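Local coordinates for enoyl-CoA hydratase (Thermus thermophilus, PDB 1WZ8), which probably catalyses the reversible hydration of enoyl-CoA thioesters to hydroxyacyl-CoA, as a hexameric member of the crotonase family, at residues 53-58 and 101-106. Numbering follows the deposited sequence.
Sequences EGVRAV and LNFPRP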
ATOM      1  N   GLU A  53      -5.000  -9.522 -33.982  1.00 31.96           N
ATOM      2  CA  GLU A  53      -6.329  -8.931 -34.044  1.00 32.11           C
ATOM      3  C   GLU A  53      -7.403 -10.005 -33.988  1.00 30.22           C
ATOM      4  O   GLU A  53      -7.228 -11.099 -34.527  1.00 30.83           O
ATOM      5  CB  GLU A  53      -6.497  -8.126 -35.336  1.00 35.12           C
ATOM      6  CG  GLU A  53      -5.746  -6.807 -35.359  1.00 39.72           C
ATOM      7  CD  GLU A  53      -6.021  -6.004 -36.617  1.00 42.87           C
ATOM      8  OE1 GLU A  53      -7.211  -5.791 -36.942  1.00 43.96           O
ATOM      9  OE2 GLU A  53      -5.048  -5.580 -37.278  1.00 44.86           O
ATOM     10  N   GLY A  54      -8.511  -9.692 -33.327  1.00 26.92           N
ATOM     11  CA  GLY A  54      -9.600 -10.644 -33.244  1.00 25.28           C
ATOM     12  C   GLY A  54      -9.642 -11.510 -32.001  1.00 21.82           C
ATOM     13  O   GLY A  54     -10.589 -12.269 -31.815  1.00 22.04           O
ATOM     14  N   VAL A  55      -8.626 -11.420 -31.149  1.00 19.84           N
ATOM     15  CA  VAL A  55      -8.626 -12.225 -29.931  1.00 17.86           C
ATOM     16  C   VAL A  55      -9.579 -11.602 -28.913  1.00 16.76           C
ATOM     17  O   VAL A  55      -9.414 -10.444 -28.528  1.00 16.38           O
ATOM     18  CB  VAL A  55      -7.216 -12.310 -29.300  1.00 17.26           C
ATOM     19  CG1 VAL A  55      -7.280 -13.085 -27.984  1.00 16.49           C
ATOM     20  CG2 VAL A  55      -6.256 -12.996 -30.256  1.00 16.66           C
ATOM     21  N   ARG A  56     -10.582 -12.368 -28.489  1.00 14.71           N
ATOM     22  CA  ARG A  56     -11.538 -11.882 -27.500  1.00 14.30           C
ATOM     23  C   ARG A  56     -11.360 -12.660 -26.196  1.00 13.47           C
ATOM     24  O   ARG A  56     -11.783 -12.217 -25.131  1.00 13.75           O
ATOM     25  CB  ARG A  56     -12.975 -12.006 -28.031  1.00 13.52           C
ATOM     26  CG  ARG A  56     -13.238 -11.124 -29.262  1.00 13.72           C
ATOM     27  CD  ARG A  56     -14.648 -11.299 -29.832  1.00 14.42           C
ATOM     28  NE  ARG A  56     -15.683 -10.641 -29.035  1.00 15.92           N
ATOM     29  CZ  ARG A  56     -15.990  -9.348 -29.103  1.00 17.02           C
ATOM     30  NH1 ARG A  56     -15.345  -8.539 -29.937  1.00 16.47           N
ATOM     31  NH2 ARG A  56     -16.957  -8.860 -28.337  1.00 15.37           N
ATOM     32  N   ALA A  57     -10.719 -13.821 -26.295  1.00 12.56           N
ATOM     33  CA  ALA A  57     -10.442 -14.657 -25.131  1.00 12.69           C
ATOM     34  C   ALA A  57      -9.363 -15.669 -25.489  1.00 13.12           C
ATOM     35  O   ALA A  57      -9.297 -16.137 -26.627  1.00 14.97           O
ATOM     36  CB  ALA A  57     -11.708 -15.384 -24.676  1.00 13.23           C
ATOM     37  N   VAL A  58      -8.511 -15.988 -24.521  1.00 12.29           N
ATOM     38  CA  VAL A  58      -7.445 -16.959 -24.727  1.00 11.23           C
ATOM     39  C   VAL A  58      -7.732 -18.210 -23.902  1.00 12.19           C
ATOM     40  O   VAL A  58      -8.131 -18.126 -22.737  1.00 11.85           O
ATOM     41  CB  VAL A  58      -6.075 -16.378 -24.319  1.00 12.18           C
ATOM     42  CG1 VAL A  58      -5.011 -17.472 -24.317  1.00 12.33           C
ATOM     43  CG2 VAL A  58      -5.683 -15.269 -25.292  1.00 12.14           C
ATOM     44  N   LEU A 101      -1.751 -11.832 -16.586  1.00 11.65           N
ATOM     45  CA  LEU A 101      -2.385 -10.771 -15.807  1.00 13.13           C
ATOM     46  C   LEU A 101      -2.477  -9.457 -16.554  1.00 14.00           C
ATOM     47  O   LEU A 101      -3.475  -8.745 -16.441  1.00 13.12           O
ATOM     48  CB  LEU A 101      -1.643 -10.528 -14.488  1.00 13.91           C
ATOM     49  CG  LEU A 101      -1.780 -11.535 -13.344  1.00 16.77           C
ATOM     50  CD1 LEU A 101      -1.190 -10.916 -12.079  1.00 17.09           C
ATOM     51  CD2 LEU A 101      -3.244 -11.883 -13.113  1.00 18.68           C
ATOM     52  N   ASN A 102      -1.437  -9.126 -17.311  1.00 14.03           N
ATOM     53  CA  ASN A 102      -1.443  -7.875 -18.050  1.00 14.73           C
ATOM     54  C   ASN A 102      -1.955  -7.976 -19.484  1.00 14.26           C
ATOM     55  O   ASN A 102      -2.033  -6.969 -20.188  1.00 14.76           O
ATOM     56  CB  ASN A 102      -0.055  -7.230 -18.006  1.00 17.49           C
ATOM     57  CG  ASN A 102       0.288  -6.698 -16.622  1.00 19.50           C
ATOM     58  OD1 ASN A 102      -0.542  -6.065 -15.970  1.00 20.59           O
ATOM     59  ND2 ASN A 102       1.509  -6.951 -16.169  1.00 22.37           N
ATOM     60  N   PHE A 103      -2.303  -9.185 -19.920  1.00 12.79           N
ATOM     61  CA  PHE A 103      -2.848  -9.351 -21.259  1.00 13.13           C
ATOM     62  C   PHE A 103      -4.240  -8.729 -21.173  1.00 11.98           C
ATOM     63  O   PHE A 103      -4.949  -8.943 -20.198  1.00 11.15           O
ATOM     64  CB  PHE A 103      -2.955 -10.830 -21.624  1.00 14.02           C
ATOM     65  CG  PHE A 103      -3.354 -11.063 -23.047  1.00 14.74           C
ATOM     66  CD1 PHE A 103      -2.523 -10.654 -24.086  1.00 16.27           C
ATOM     67  CD2 PHE A 103      -4.577 -11.647 -23.355  1.00 14.06           C
ATOM     68  CE1 PHE A 103      -2.906 -10.819 -25.415  1.00 17.73           C
ATOM     69  CE2 PHE A 103      -4.971 -11.819 -24.684  1.00 14.79           C
ATOM     70  CZ  PHE A 103      -4.136 -11.402 -25.714  1.00 15.71           C
ATOM     71  N   PRO A 104      -4.651  -7.950 -22.189  1.00 12.87           N
ATOM     72  CA  PRO A 104      -5.977  -7.317 -22.145  1.00 13.23           C
ATOM     73  C   PRO A 104      -7.226  -8.195 -22.189  1.00 12.70           C
ATOM     74  O   PRO A 104      -8.263  -7.820 -21.632  1.00 12.76           O
ATOM     75  CB  PRO A 104      -5.926  -6.330 -23.309  1.00 15.14           C
ATOM     76  CG  PRO A 104      -5.002  -7.009 -24.279  1.00 19.22           C
ATOM     77  CD  PRO A 104      -3.903  -7.522 -23.384  1.00 14.23           C
ATOM     78  N   ARG A 105      -7.143  -9.348 -22.843  1.00 10.30           N
ATOM     79  CA  ARG A 105      -8.301 -10.232 -22.950  1.00 10.77           C
ATOM     80  C   ARG A 105      -8.337 -11.296 -21.856  1.00 10.28           C
ATOM     81  O   ARG A 105      -7.305 -11.671 -21.297  1.00  8.44           O
ATOM     82  CB  ARG A 105      -8.314 -10.926 -24.319  1.00 10.61           C
ATOM     83  CG  ARG A 105      -7.972 -10.018 -25.480  1.00 13.93           C
ATOM     84  CD  ARG A 105      -8.842  -8.776 -25.477  1.00 14.02           C
ATOM     85  NE  ARG A 105      -8.286  -7.731 -26.329  1.00 16.79           N
ATOM     86  CZ  ARG A 105      -8.707  -6.471 -26.328  1.00 17.97           C
ATOM     87  NH1 ARG A 105      -9.694  -6.104 -25.519  1.00 18.46           N
ATOM     88  NH2 ARG A 105      -8.133  -5.578 -27.122  1.00 20.42           N
ATOM     89  N   PRO A 106      -9.542 -11.785 -21.526  1.00 10.41           N
ATOM     90  CA  PRO A 106      -9.691 -12.815 -20.496  1.00 10.27           C
ATOM     91  C   PRO A 106      -8.963 -14.080 -20.923  1.00 11.53           C
ATOM     92  O   PRO A 106      -8.974 -14.439 -22.101  1.00 12.30           O
ATOM     93  CB  PRO A 106     -11.203 -13.024 -20.431  1.00 11.20           C
ATOM     94  CG  PRO A 106     -11.739 -11.662 -20.786  1.00 10.55           C
ATOM     95  CD  PRO A 106     -10.856 -11.277 -21.955  1.00 11.64           C
TER
HETATM   96  O   HOH W   1      -7.664  -8.450 -29.298  1.00 35.72           O
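Val58 CG2 lies 3.6 Å from Phe103 CE2, the two side chains crossing at about a right angle, while Val55 CG1 comes to the edge of the same ring, near its plane, at 4.2 Å from CE2. Phe103 is swung across to them because its CG stands opposite the backbone N (chi1 -173°); Trp46 of helix 36-49 meets it edge-to-face, and Pro104 CD packs over one face near the rim. Beside this cluster Val58 N donates a 2.9 Å hydrogen bond to Pro106 O, and the same oxygen receives a CA-H...O contact from Ala57 CA at 3.4 Å. Pro106 also sets its ring CD 3.4 Å from Arg56 O.

Arg105 runs obliquely past Val55. Its chi1 (-43°) keeps CG beside the backbone N and sets it 3.4 Å from Val55 O and 4.0 Å from Val55 CG1; the bend at chi2 (-53°) then turns CD along the same oxygen, 3.5 Å from Val55 O. Pro104 CB sits over the centre of the guanidinium. A water links the Val55 carbonyl, to which it donates, to Arg105 NE, from which it accepts a weak bond. Replacing Arg105 by an alanine would probably leave Val55 O and CG1 without the aliphatic chain packed on them and the water without its weak NE partner. Arg56 points the other way, its guanidinium bound to the carbonyls of Ala207 and Gly209 and to Pro264 of a neighbouring subunit. Thus one backbone bond joins the start of strand 57-62 to the residue just before its parallel neighbour 107-111 in the central crotonase sheet, the water adds a weaker second link, and backbone oxygens pack against aliphatic carbons beside a small apolar cluster.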